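Local coordinates for protein type III effector HopU1 (Pseudomonas syringae pv. tomato, PDB 3U0J) that acts as a type III effector ADP-ribosyltransferase with an RNA-binding target in plant immunity, probably transferring ADP-ribose from NAD+ to arginine side chains, at residues H98-Y103 and S233-S238; R157-A162 and L224-D229; R181-F186 and E253-L258. One frame throughout, in Å; residues are numbered along the deposited sequence.

In the fold
From the N terminus, the chain leaves helix 89-99 at residues 98-103 and returns to this place only at 233-238, where interaction 1 closes a loop of 129 intervening residues. Nested inside it, interaction 2 joins the C-terminal part of helix 145-162 to the corner and strand at 224-229, just ahead of the loop used by interaction 1. Interaction 3 crosses both: 181-186 lies within their loops, whereas 253-258 follows them. Interactions 1 and 3 sit on opposite sides of the chain's centre, their centres 31 Å apart. Together the contacts tie the helices to a three-stranded antiparallel sheet (2), to the loop that connects two of its strands (1) and to the five-stranded mixed sheet (3).

Interaction 1: H98-Y103 and S233-S238; sequences HTAQDY and SSQAPS
Thr99, in the C-terminal part of helix 89-99, meets Ser234 and Gln235 where the loop 233-238 folds into an ST turn: Ser234 OG accepts from Ala236 N at 3.2 Å. Starting at CB, the threonine lies 3.6 Å from Ser234 OG. Its hydroxyl sits between the backbone N and the carbonyl carbon (chi1 63°), which places OG1 ahead of the incoming backbone amide. Gln235 N donates to Thr99 OG1 at 3.0 Å, and the N-H...O angle of 172° makes the bond nearly straight. The same OG1 is also bonded to Tyr96 O one turn back, so the hydroxyl joins this helix to the loop. Thr99 CG2 lies 3.7 Å from Ser234 OG, and that serine oxygen is bonded in addition to Glu241. The loop leads into strand 241-243, a position consistent with the ARTT loop of ADP-ribosylating toxins, and interaction 1 rests it against helix 89-99. Gln235 supplies the remaining contact: its side chain is extended, with CG anti to the backbone N (chi1 179°), and runs past Ala100 towards the Asp102 carboxylate, bringing Gln235 CD to 3.6 Å from Ala100 CB.

Interaction 2: R157-A162 and L224-D229; sequences RLMDVA and LKRGAD
Asp160 and Arg226 form a salt bridge, OD1 of the aspartate lying 3.4 Å from NH2 of the arginine. As a hydrogen bond it is weak, since the N-H...O angle is 139°, although OD1 is level with the guanidinium group, beside its border. The carboxylate is shared: OD1 also pairs with Arg36 and OD2 is bonded to Tyr38, so two arginines gather round one acid. A second polar link passes through a water. It donates to Ala162 O at 2.7 Å, more weakly to Leu158 O, and accepts from Asp229 N at 3.1 Å, joining the helix backbone near Ala162 to the strand backbone.

Between these links lies Met159. Its CB covers one face of the Arg226 guanidinium, 3.8 Å from NH2, displaced from the centre of the group. With CG beside the backbone N (chi1 -79°), the chain reaches across to the strand, where Met159 CG packs 3.9 Å from Ala228 CB and Met159 SD lies 3.6 Å from Gly227 CA. Farther along, Leu158 CD1 approaches Asp229 O at 3.9 Å.

Helix 157-162 and strand 227-229 cross at 90°, their axes 7.4 Å apart. The corner at 225-226 carries the chain from the five-stranded mixed sheet into the three-stranded antiparallel one, the two-sheet core characteristic of ADP-ribosyltransferases.

Interaction 3: R181-F186 and E253-L258; sequences RLYHLF and EHASAL
Glu253 presents its backbone to Phe186: the carbonyl O lies level with the ring, beside its border, with Phe186 CE2 its closest atom. The Glu253 CB bond is directed away from the helix, as is that of His254, the next residue. That repeat of direction fits the classic beta bulge in which both residues face Val266 of strand 263-269; without it, alternation would have turned one of them to the helix. The backbone of His254 still takes part, its C standing 4.0 Å above the plane of the Phe186 ring, displaced from the ring centre.

Ala255 is the strand residue that points at the helix. Its CB lies over the same face of Phe186, 4.0 Å from the ring centroid and 21° off the normal, a CH-pi contact. Phe186 carries its CG anti to the backbone N (chi1 174°), reaching out from the helix to this methyl. Tyr183, one turn earlier, meets the same CB with CE1 at 3.9 Å, so two aromatic side chains converge on one methyl. The Ala255 carbonyl O also approaches the Tyr183 ring from the side, close to the level of the ring, 3.8 Å from CE1.

At Ser256 the side chain again turns away, and the tyrosine hydroxyl comes up against the strand backbone as a plain contact, Tyr183 OH 3.4 Å from Ser256 C. This hydroxyl has its hydrogen-bond partner in His263 of the adjoining strand. Ala257 adds a peripheral touch, CB standing 4.5 Å from Tyr183 OH.

The segments run in roughly opposite directions, at 143°, with axes 8.9 Å apart. Leu182 extends the packing to strands 263-269 and 218-224. Helix 176-188 thus lies against a face of the five-stranded mixed sheet, an alpha/beta layer within the ADP-ribosyltransferase fold.

Interaction 1: H98-Y103 and S233-S238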
ATOM      1  N   HIS A  98      -4.813   0.032   6.422  1.00 15.38           N
ATOM      2  CA  HIS A  98      -4.381  -0.646   5.200  1.00 15.27           C
ATOM      3  C   HIS A  98      -3.154  -1.555   5.408  1.00 20.45           C
ATOM      4  O   HIS A  98      -2.978  -2.532   4.671  1.00 23.00           O
ATOM      5  CB  HIS A  98      -4.104   0.375   4.106  1.00 13.40           C
ATOM      6  CG  HIS A  98      -4.109  -0.197   2.725  1.00 16.19           C
ATOM      7  ND1 HIS A  98      -5.266  -0.373   2.000  1.00 16.56           N
ATOM      8  CD2 HIS A  98      -3.095  -0.613   1.926  1.00 16.11           C
ATOM      9  CE1 HIS A  98      -4.968  -0.882   0.815  1.00 14.30           C
ATOM     10  NE2 HIS A  98      -3.658  -1.029   0.742  1.00 14.40           N
ATOM     11  N   THR A  99      -2.310  -1.242   6.394  1.00 17.26           N
ATOM     12  CA  THR A  99      -1.091  -2.015   6.630  1.00 16.90           C
ATOM     13  C   THR A  99      -1.334  -3.146   7.621  1.00 21.08           C
ATOM     14  O   THR A  99      -0.424  -3.926   7.935  1.00 19.82           O
ATOM     15  CB  THR A  99       0.044  -1.142   7.199  1.00 19.09           C
ATOM     16  OG1 THR A  99      -0.328  -0.620   8.486  1.00 17.00           O
ATOM     17  CG2 THR A  99       0.379  -0.016   6.257  1.00 16.34           C
ATOM     18  N   ALA A 100      -2.564  -3.224   8.117  1.00 18.79           N
ATOM     19  CA  ALA A 100      -2.904  -4.174   9.164  1.00 18.42           C
ATOM     20  C   ALA A 100      -3.568  -5.410   8.601  1.00 19.63           C
ATOM     21  O   ALA A 100      -3.974  -5.451   7.447  1.00 20.26           O
ATOM     22  CB  ALA A 100      -3.816  -3.525  10.201  1.00 18.61           C
ATOM     23  N   GLN A 101      -3.711  -6.412   9.451  1.00 23.69           N
ATOM     24  CA  GLN A 101      -4.258  -7.682   9.030  1.00 20.48           C
ATOM     25  C   GLN A 101      -5.547  -7.930   9.797  1.00 22.27           C
ATOM     26  O   GLN A 101      -6.115  -9.010   9.680  1.00 23.01           O
ATOM     27  CB  GLN A 101      -3.255  -8.782   9.365  1.00 20.81           C
ATOM     28  CG  GLN A 101      -2.909  -9.718   8.235  1.00 26.87           C
ATOM     29  CD  GLN A 101      -2.059  -9.069   7.130  1.00 34.98           C
ATOM     30  OE1 GLN A 101      -1.207  -8.202   7.389  1.00 27.62           O
ATOM     31  NE2 GLN A 101      -2.281  -9.513   5.887  1.00 32.58           N
ATOM     32  N   ASP A 102      -6.005  -6.936  10.570  1.00 18.35           N
ATOM     33  CA  ASP A 102      -7.090  -7.123  11.535  1.00 15.14           C
ATOM     34  C   ASP A 102      -8.448  -6.618  11.151  1.00 17.95           C
ATOM     35  O   ASP A 102      -9.373  -6.786  11.932  1.00 21.29           O
ATOM     36  CB  ASP A 102      -6.804  -6.391  12.829  1.00 21.55           C
ATOM     37  CG  ASP A 102      -5.399  -6.541  13.285  1.00 31.11           C
ATOM     38  OD1 ASP A 102      -4.834  -7.644  13.080  1.00 35.43           O
ATOM     39  OD2 ASP A 102      -4.872  -5.551  13.855  1.00 22.96           O
ATOM     40  N   TYR A 103      -8.586  -5.943  10.015  1.00 18.55           N
ATOM     41  CA  TYR A 103      -9.896  -5.384   9.650  1.00 16.21           C
ATOM     42  C   TYR A 103     -10.440  -6.057   8.405  1.00 16.03           C
ATOM     43  O   TYR A 103      -9.683  -6.400   7.492  1.00 14.54           O
ATOM     44  CB  TYR A 103      -9.825  -3.861   9.442  1.00 13.18           C
ATOM     45  CG  TYR A 103      -9.076  -3.177  10.539  1.00 13.18           C
ATOM     46  CD1 TYR A 103      -9.712  -2.825  11.703  1.00 15.59           C
ATOM     47  CD2 TYR A 103      -7.721  -2.934  10.435  1.00 14.29           C
ATOM     48  CE1 TYR A 103      -9.039  -2.230  12.721  1.00 16.71           C
ATOM     49  CE2 TYR A 103      -7.036  -2.334  11.455  1.00 15.51           C
ATOM     50  CZ  TYR A 103      -7.704  -1.980  12.600  1.00 14.70           C
ATOM     51  OH  TYR A 103      -7.049  -1.377  13.649  1.00 13.25           O
ATOM     52  N   SER A 233       2.831   5.836  10.385  1.00 18.33           N
ATOM     53  CA  SER A 233       1.437   5.455  10.539  1.00 16.46           C
ATOM     54  C   SER A 233       1.212   3.966  10.450  1.00 16.99           C
ATOM     55  O   SER A 233       0.126   3.488  10.748  1.00 15.67           O
ATOM     56  CB  SER A 233       0.633   6.073   9.413  1.00 18.50           C
ATOM     57  OG  SER A 233       0.405   7.433   9.675  1.00 29.69           O
ATOM     58  N   SER A 234       2.222   3.242   9.980  1.00 24.81           N
ATOM     59  CA  SER A 234       2.106   1.809   9.757  1.00 22.93           C
ATOM     60  C   SER A 234       1.910   1.031  11.058  1.00 20.16           C
ATOM     61  O   SER A 234       2.413   1.424  12.110  1.00 21.74           O
ATOM     62  CB  SER A 234       3.335   1.296   9.027  1.00 24.70           C
ATOM     63  OG  SER A 234       3.171  -0.084   8.732  1.00 31.49           O
ATOM     64  N   GLN A 235       1.157  -0.060  10.986  1.00 19.02           N
ATOM     65  CA  GLN A 235       0.946  -0.902  12.153  1.00 20.70           C
ATOM     66  C   GLN A 235       2.268  -1.532  12.550  1.00 25.20           C
ATOM     67  O   GLN A 235       2.509  -1.857  13.727  1.00 24.74           O
ATOM     68  CB  GLN A 235      -0.068  -2.009  11.863  1.00 19.17           C
ATOM     69  CG  GLN A 235      -0.285  -2.902  13.062  1.00 17.31           C
ATOM     70  CD  GLN A 235      -1.334  -3.965  12.838  1.00 19.79           C
ATOM     71  OE1 GLN A 235      -2.370  -3.975  13.515  1.00 16.77           O
ATOM     72  NE2 GLN A 235      -1.072  -4.883  11.901  1.00 18.51           N
ATOM     73  N   ALA A 236       3.114  -1.711  11.538  1.00 28.68           N
ATOM     74  CA  ALA A 236       4.462  -2.230  11.719  1.00 33.55           C
ATOM     75  C   ALA A 236       5.510  -1.290  11.103  1.00 30.37           C
ATOM     76  O   ALA A 236       6.003  -1.523  10.001  1.00 32.23           O
ATOM     77  CB  ALA A 236       4.573  -3.634  11.137  1.00 38.09           C
ATOM     78  N   PRO A 237       5.845  -0.220  11.831  1.00 29.16           N
ATOM     79  CA  PRO A 237       6.885   0.744  11.453  1.00 29.66           C
ATOM     80  C   PRO A 237       8.230   0.067  11.142  1.00 40.28           C
ATOM     81  O   PRO A 237       8.889   0.433  10.164  1.00 42.41           O
ATOM     82  CB  PRO A 237       7.012   1.625  12.707  1.00 32.36           C
ATOM     83  CG  PRO A 237       5.659   1.515  13.410  1.00 26.39           C
ATOM     84  CD  PRO A 237       5.217   0.102  13.134  1.00 29.72           C
ATOM     85  N   SER A 238       8.626  -0.899  11.977  1.00 45.75           N
ATOM     86  CA  SER A 238       9.857  -1.679  11.794  1.00 38.68           C
ATOM     87  C   SER A 238       9.965  -2.328  10.407  1.00 38.06           C
ATOM     88  O   SER A 238      11.063  -2.680   9.973  1.00 39.63           O
ATOM     89  CB  SER A 238       9.935  -2.779  12.856  1.00 38.91           C
ATOM     90  OG  SER A 238       8.955  -3.790  12.614  1.00 42.19           O
TER

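Interaction 2: R157-A162 and L224-D229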
ATOM      1  N   ARG A 157      -0.389  14.036   0.868  1.00 20.07           N
ATOM      2  CA  ARG A 157       0.053  14.888   1.972  1.00 14.82           C
ATOM      3  C   ARG A 157       1.499  14.558   2.353  1.00 18.85           C
ATOM      4  O   ARG A 157       2.314  15.447   2.541  1.00 20.75           O
ATOM      5  CB  ARG A 157      -0.806  14.640   3.212  1.00 21.77           C
ATOM      6  CG  ARG A 157      -1.843  15.688   3.609  1.00 21.16           C
ATOM      7  CD  ARG A 157      -2.883  15.753   2.586  1.00 18.13           C
ATOM      8  NE  ARG A 157      -4.266  15.972   3.028  1.00 19.78           N
ATOM      9  CZ  ARG A 157      -4.899  17.145   2.955  1.00 19.16           C
ATOM     10  NH1 ARG A 157      -4.248  18.239   2.582  1.00 14.56           N
ATOM     11  NH2 ARG A 157      -6.178  17.230   3.273  1.00 17.17           N
ATOM     12  N   LEU A 158       1.814  13.275   2.492  1.00 16.88           N
ATOM     13  CA  LEU A 158       3.155  12.873   2.925  1.00 17.68           C
ATOM     14  C   LEU A 158       4.217  13.052   1.848  1.00 20.76           C
ATOM     15  O   LEU A 158       5.317  13.522   2.131  1.00 24.03           O
ATOM     16  CB  LEU A 158       3.181  11.417   3.402  1.00 17.81           C
ATOM     17  CG  LEU A 158       2.563  11.022   4.745  1.00 18.08           C
ATOM     18  CD1 LEU A 158       2.354   9.502   4.810  1.00 14.93           C
ATOM     19  CD2 LEU A 158       3.386  11.527   5.931  1.00 16.50           C
ATOM     20  N   MET A 159       3.923  12.642   0.621  1.00 20.14           N
ATOM     21  CA  MET A 159       4.881  12.868  -0.447  1.00 17.29           C
ATOM     22  C   MET A 159       5.120  14.387  -0.600  1.00 20.02           C
ATOM     23  O   MET A 159       6.199  14.812  -0.963  1.00 19.33           O
ATOM     24  CB  MET A 159       4.442  12.188  -1.752  1.00 15.84           C
ATOM     25  CG  MET A 159       4.722  10.683  -1.796  1.00 18.92           C
ATOM     26  SD  MET A 159       4.324   9.882  -3.362  1.00  9.42           S
ATOM     27  CE  MET A 159       2.611  10.328  -3.428  1.00 14.99           C
ATOM     28  N   ASP A 160       4.131  15.209  -0.278  1.00 21.63           N
ATOM     29  CA  ASP A 160       4.304  16.655  -0.434  1.00 22.18           C
ATOM     30  C   ASP A 160       5.386  17.207   0.458  1.00 26.07           C
ATOM     31  O   ASP A 160       6.093  18.143   0.075  1.00 28.49           O
ATOM     32  CB  ASP A 160       3.016  17.419  -0.173  1.00 19.62           C
ATOM     33  CG  ASP A 160       2.086  17.392  -1.358  1.00 24.87           C
ATOM     34  OD1 ASP A 160       2.551  16.973  -2.442  1.00 23.36           O
ATOM     35  OD2 ASP A 160       0.903  17.781  -1.197  1.00 23.54           O
ATOM     36  N   VAL A 161       5.526  16.634   1.646  1.00 22.28           N
ATOM     37  CA  VAL A 161       6.466  17.179   2.611  1.00 21.84           C
ATOM     38  C   VAL A 161       7.762  16.379   2.666  1.00 24.81           C
ATOM     39  O   VAL A 161       8.814  16.911   3.022  1.00 30.59           O
ATOM     40  CB  VAL A 161       5.824  17.308   4.026  1.00 21.76           C
ATOM     41  CG1 VAL A 161       4.999  16.089   4.365  1.00 25.94           C
ATOM     42  CG2 VAL A 161       6.879  17.518   5.088  1.00 24.59           C
ATOM     43  N   ALA A 162       7.701  15.109   2.295  1.00 25.74           N
ATOM     44  CA  ALA A 162       8.800  14.196   2.604  1.00 27.83           C
ATOM     45  C   ALA A 162       8.891  13.039   1.625  1.00 25.31           C
ATOM     46  O   ALA A 162       9.161  11.903   2.023  1.00 28.22           O
ATOM     47  CB  ALA A 162       8.645  13.652   4.039  1.00 26.16           C
ATOM     48  N   LEU A 224      12.912   4.380  -6.856  1.00 25.76           N
ATOM     49  CA  LEU A 224      11.763   5.252  -6.918  1.00 23.70           C
ATOM     50  C   LEU A 224      12.217   6.679  -7.080  1.00 27.43           C
ATOM     51  O   LEU A 224      13.185   7.119  -6.441  1.00 27.10           O
ATOM     52  CB  LEU A 224      10.966   5.134  -5.621  1.00 23.97           C
ATOM     53  CG  LEU A 224      10.430   3.741  -5.297  1.00 21.67           C
ATOM     54  CD1 LEU A 224      10.053   3.645  -3.834  1.00 21.66           C
ATOM     55  CD2 LEU A 224       9.236   3.414  -6.188  1.00 19.50           C
ATOM     56  N   LYS A 225      11.515   7.407  -7.931  1.00 23.92           N
ATOM     57  CA  LYS A 225      11.687   8.840  -7.971  1.00 24.83           C
ATOM     58  C   LYS A 225      10.823   9.464  -6.876  1.00 28.00           C
ATOM     59  O   LYS A 225      11.193  10.479  -6.278  1.00 33.13           O
ATOM     60  CB  LYS A 225      11.294   9.381  -9.341  1.00 23.61           C
ATOM     61  CG  LYS A 225      12.086   8.781 -10.484  1.00 30.10           C
ATOM     62  CD  LYS A 225      11.701   9.405 -11.820  1.00 39.91           C
ATOM     63  CE  LYS A 225      12.555   8.864 -12.947  1.00 44.80           C
ATOM     64  NZ  LYS A 225      12.276   9.577 -14.224  1.00 57.20           N
ATOM     65  N   ARG A 226       9.672   8.854  -6.604  1.00 23.89           N
ATOM     66  CA  ARG A 226       8.733   9.443  -5.661  1.00 21.86           C
ATOM     67  C   ARG A 226       7.803   8.417  -4.993  1.00 23.48           C
ATOM     68  O   ARG A 226       7.074   7.683  -5.658  1.00 22.15           O
ATOM     69  CB  ARG A 226       7.935  10.533  -6.367  1.00 21.63           C
ATOM     70  CG  ARG A 226       7.180  11.472  -5.442  1.00 31.99           C
ATOM     71  CD  ARG A 226       6.775  12.774  -6.176  1.00 38.35           C
ATOM     72  NE  ARG A 226       5.543  13.341  -5.626  1.00 37.91           N
ATOM     73  CZ  ARG A 226       5.485  14.435  -4.875  1.00 39.89           C
ATOM     74  NH1 ARG A 226       6.595  15.108  -4.577  1.00 42.93           N
ATOM     75  NH2 ARG A 226       4.311  14.856  -4.424  1.00 36.76           N
ATOM     76  N   GLY A 227       7.835   8.377  -3.665  1.00 22.87           N
ATOM     77  CA  GLY A 227       7.008   7.453  -2.910  1.00 22.04           C
ATOM     78  C   GLY A 227       6.740   7.906  -1.482  1.00 20.62           C
ATOM     79  O   GLY A 227       7.315   8.882  -1.001  1.00 18.43           O
ATOM     80  N   ALA A 228       5.862   7.194  -0.788  1.00 16.21           N
ATOM     81  CA  ALA A 228       5.446   7.661   0.520  1.00 16.43           C
ATOM     82  C   ALA A 228       6.006   6.828   1.662  1.00 16.33           C
ATOM     83  O   ALA A 228       5.811   5.616   1.729  1.00 18.73           O
ATOM     84  CB  ALA A 228       3.930   7.737   0.592  1.00 16.95           C
ATOM     85  N   ASP A 229       6.716   7.483   2.562  1.00 16.52           N
ATOM     86  CA  ASP A 229       7.216   6.800   3.732  1.00 18.07           C
ATOM     87  C   ASP A 229       6.135   6.898   4.793  1.00 20.08           C
ATOM     88  O   ASP A 229       5.924   7.955   5.381  1.00 19.37           O
ATOM     89  CB  ASP A 229       8.503   7.436   4.214  1.00 19.46           C
ATOM     90  CG  ASP A 229       9.008   6.815   5.482  1.00 26.67           C
ATOM     91  OD1 ASP A 229       8.359   5.857   5.946  1.00 24.17           O
ATOM     92  OD2 ASP A 229      10.049   7.279   6.014  1.00 32.43           O
TER
HETATM   93  O   HOH W   1       6.895  10.549   2.645  1.00 24.34           O

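Interaction 3: R181-F186 and E253-L258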
ATOM      1  N   ARG A 181       5.819 -14.187 -17.415  1.00 16.27           N
ATOM      2  CA  ARG A 181       5.227 -12.920 -17.803  1.00 19.66           C
ATOM      3  C   ARG A 181       6.216 -11.784 -17.607  1.00 19.67           C
ATOM      4  O   ARG A 181       6.339 -10.904 -18.462  1.00 19.09           O
ATOM      5  CB  ARG A 181       3.952 -12.637 -17.022  1.00 23.84           C
ATOM      6  CG  ARG A 181       3.280 -11.347 -17.436  1.00 25.33           C
ATOM      7  CD  ARG A 181       2.153 -11.035 -16.495  1.00 30.48           C
ATOM      8  NE  ARG A 181       1.095 -12.033 -16.621  1.00 34.85           N
ATOM      9  CZ  ARG A 181       0.346 -12.460 -15.605  1.00 35.49           C
ATOM     10  NH1 ARG A 181       0.560 -11.986 -14.371  1.00 27.69           N
ATOM     11  NH2 ARG A 181      -0.604 -13.374 -15.819  1.00 29.36           N
ATOM     12  N   LEU A 182       6.917 -11.798 -16.480  1.00 17.60           N
ATOM     13  CA  LEU A 182       7.828 -10.709 -16.178  1.00 17.32           C
ATOM     14  C   LEU A 182       8.979 -10.695 -17.162  1.00 18.97           C
ATOM     15  O   LEU A 182       9.331  -9.637 -17.694  1.00 18.12           O
ATOM     16  CB  LEU A 182       8.337 -10.804 -14.746  1.00 17.19           C
ATOM     17  CG  LEU A 182       7.204 -10.539 -13.765  1.00 20.79           C
ATOM     18  CD1 LEU A 182       7.588 -10.834 -12.336  1.00 16.64           C
ATOM     19  CD2 LEU A 182       6.757  -9.100 -13.918  1.00 25.46           C
ATOM     20  N   TYR A 183       9.570 -11.862 -17.413  1.00 20.50           N
ATOM     21  CA  TYR A 183      10.652 -11.929 -18.391  1.00 18.98           C
ATOM     22  C   TYR A 183      10.106 -11.448 -19.718  1.00 18.51           C
ATOM     23  O   TYR A 183      10.761 -10.700 -20.429  1.00 17.24           O
ATOM     24  CB  TYR A 183      11.220 -13.331 -18.519  1.00 18.67           C
ATOM     25  CG  TYR A 183      12.270 -13.682 -17.484  1.00 19.63           C
ATOM     26  CD1 TYR A 183      13.527 -13.100 -17.510  1.00 20.18           C
ATOM     27  CD2 TYR A 183      12.006 -14.612 -16.497  1.00 20.83           C
ATOM     28  CE1 TYR A 183      14.482 -13.427 -16.574  1.00 20.75           C
ATOM     29  CE2 TYR A 183      12.947 -14.945 -15.562  1.00 22.04           C
ATOM     30  CZ  TYR A 183      14.180 -14.350 -15.600  1.00 23.07           C
ATOM     31  OH  TYR A 183      15.115 -14.694 -14.654  1.00 32.33           O
ATOM     32  N   HIS A 184       8.874 -11.833 -20.028  1.00 18.37           N
ATOM     33  CA  HIS A 184       8.255 -11.339 -21.249  1.00 18.77           C
ATOM     34  C   HIS A 184       8.127  -9.810 -21.306  1.00 17.86           C
ATOM     35  O   HIS A 184       8.464  -9.185 -22.309  1.00 18.45           O
ATOM     36  CB  HIS A 184       6.897 -11.988 -21.464  1.00 18.40           C
ATOM     37  CG  HIS A 184       6.245 -11.572 -22.741  1.00 23.11           C
ATOM     38  ND1 HIS A 184       6.745 -11.927 -23.976  1.00 25.42           N
ATOM     39  CD2 HIS A 184       5.148 -10.814 -22.979  1.00 23.06           C
ATOM     40  CE1 HIS A 184       5.975 -11.412 -24.921  1.00 26.60           C
ATOM     41  NE2 HIS A 184       4.996 -10.738 -24.342  1.00 25.11           N
ATOM     42  N   LEU A 185       7.620  -9.216 -20.235  1.00 17.35           N
ATOM     43  CA  LEU A 185       7.471  -7.771 -20.172  1.00 17.22           C
ATOM     44  C   LEU A 185       8.818  -7.119 -20.423  1.00 19.22           C
ATOM     45  O   LEU A 185       8.940  -6.175 -21.217  1.00 17.04           O
ATOM     46  CB  LEU A 185       6.933  -7.360 -18.804  1.00 19.02           C
ATOM     47  CG  LEU A 185       5.475  -6.916 -18.662  1.00 19.90           C
ATOM     48  CD1 LEU A 185       4.653  -7.363 -19.827  1.00 19.14           C
ATOM     49  CD2 LEU A 185       4.862  -7.412 -17.358  1.00 18.82           C
ATOM     50  N   PHE A 186       9.826  -7.644 -19.728  1.00 18.84           N
ATOM     51  CA  PHE A 186      11.205  -7.202 -19.873  1.00 20.48           C
ATOM     52  C   PHE A 186      11.694  -7.282 -21.321  1.00 23.09           C
ATOM     53  O   PHE A 186      12.179  -6.294 -21.893  1.00 21.97           O
ATOM     54  CB  PHE A 186      12.112  -8.058 -19.000  1.00 19.25           C
ATOM     55  CG  PHE A 186      13.563  -7.769 -19.187  1.00 19.74           C
ATOM     56  CD1 PHE A 186      14.430  -8.754 -19.634  1.00 19.54           C
ATOM     57  CD2 PHE A 186      14.068  -6.497 -18.932  1.00 25.04           C
ATOM     58  CE1 PHE A 186      15.789  -8.486 -19.808  1.00 22.20           C
ATOM     59  CE2 PHE A 186      15.440  -6.211 -19.099  1.00 25.09           C
ATOM     60  CZ  PHE A 186      16.299  -7.210 -19.534  1.00 21.64           C
ATOM     61  N   GLU A 253      14.363  -2.596 -15.984  1.00 26.60           N
ATOM     62  CA  GLU A 253      15.715  -2.401 -16.523  1.00 31.33           C
ATOM     63  C   GLU A 253      16.484  -3.719 -16.737  1.00 28.18           C
ATOM     64  O   GLU A 253      17.080  -3.915 -17.789  1.00 28.36           O
ATOM     65  CB  GLU A 253      16.550  -1.450 -15.640  1.00 32.89           C
ATOM     66  CG  GLU A 253      15.858  -0.154 -15.178  1.00 32.11           C
ATOM     67  CD  GLU A 253      16.037   1.014 -16.141  1.00 39.38           C
ATOM     68  OE1 GLU A 253      15.733   2.172 -15.754  1.00 37.64           O
ATOM     69  OE2 GLU A 253      16.480   0.774 -17.285  1.00 43.90           O
ATOM     70  N   HIS A 254      16.475  -4.608 -15.742  1.00 26.36           N
ATOM     71  CA  HIS A 254      17.227  -5.864 -15.814  1.00 25.81           C
ATOM     72  C   HIS A 254      16.392  -7.009 -15.269  1.00 24.81           C
ATOM     73  O   HIS A 254      15.471  -6.788 -14.506  1.00 27.65           O
ATOM     74  CB  HIS A 254      18.540  -5.767 -15.023  1.00 26.83           C
ATOM     75  CG  HIS A 254      19.309  -4.503 -15.276  1.00 41.65           C
ATOM     76  ND1 HIS A 254      20.073  -4.308 -16.411  1.00 44.29           N
ATOM     77  CD2 HIS A 254      19.426  -3.365 -14.545  1.00 39.98           C
ATOM     78  CE1 HIS A 254      20.624  -3.104 -16.369  1.00 42.40           C
ATOM     79  NE2 HIS A 254      20.249  -2.512 -15.248  1.00 44.73           N
ATOM     80  N   ALA A 255      16.719  -8.236 -15.646  1.00 28.07           N
ATOM     81  CA  ALA A 255      15.974  -9.403 -15.183  1.00 24.99           C
ATOM     82  C   ALA A 255      16.861 -10.632 -15.294  1.00 27.19           C
ATOM     83  O   ALA A 255      17.342 -10.950 -16.375  1.00 32.23           O
ATOM     84  CB  ALA A 255      14.726  -9.587 -16.024  1.00 20.49           C
ATOM     85  N   SER A 256      17.127 -11.254 -14.173  1.00 26.03           N
ATOM     86  CA  SER A 256      18.077 -12.311 -14.106  1.00 24.10           C
ATOM     87  C   SER A 256      17.790 -13.322 -13.025  1.00 27.29           C
ATOM     88  O   SER A 256      17.017 -13.113 -12.171  1.00 27.70           O
ATOM     89  CB  SER A 256      19.441 -11.699 -13.880  1.00 23.50           C
ATOM     90  OG  SER A 256      19.415 -10.789 -12.827  1.00 29.52           O
ATOM     91  N   ALA A 257      18.451 -14.450 -13.081  1.00 32.28           N
ATOM     92  CA  ALA A 257      18.275 -15.468 -12.088  1.00 33.11           C
ATOM     93  C   ALA A 257      19.157 -15.244 -10.908  1.00 32.51           C
ATOM     94  O   ALA A 257      20.060 -14.483 -10.955  1.00 32.47           O
ATOM     95  CB  ALA A 257      18.549 -16.764 -12.663  1.00 24.74           C
ATOM     96  N   LEU A 258      18.823 -15.920  -9.828  1.00 35.99           N
ATOM     97  CA  LEU A 258      19.573 -15.945  -8.606  1.00 35.77           C
ATOM     98  C   LEU A 258      19.722 -17.395  -8.244  1.00 35.81           C
ATOM     99  O   LEU A 258      19.865 -18.213  -9.070  1.00 45.36           O
ATOM    100  CB  LEU A 258      18.807 -15.234  -7.522  1.00 36.57           C
ATOM    101  CG  LEU A 258      18.293 -13.835  -7.773  1.00 38.01           C
ATOM    102  CD1 LEU A 258      17.385 -13.405  -6.696  1.00 31.41           C
ATOM    103  CD2 LEU A 258      19.405 -12.896  -7.854  1.00 30.70           C
TER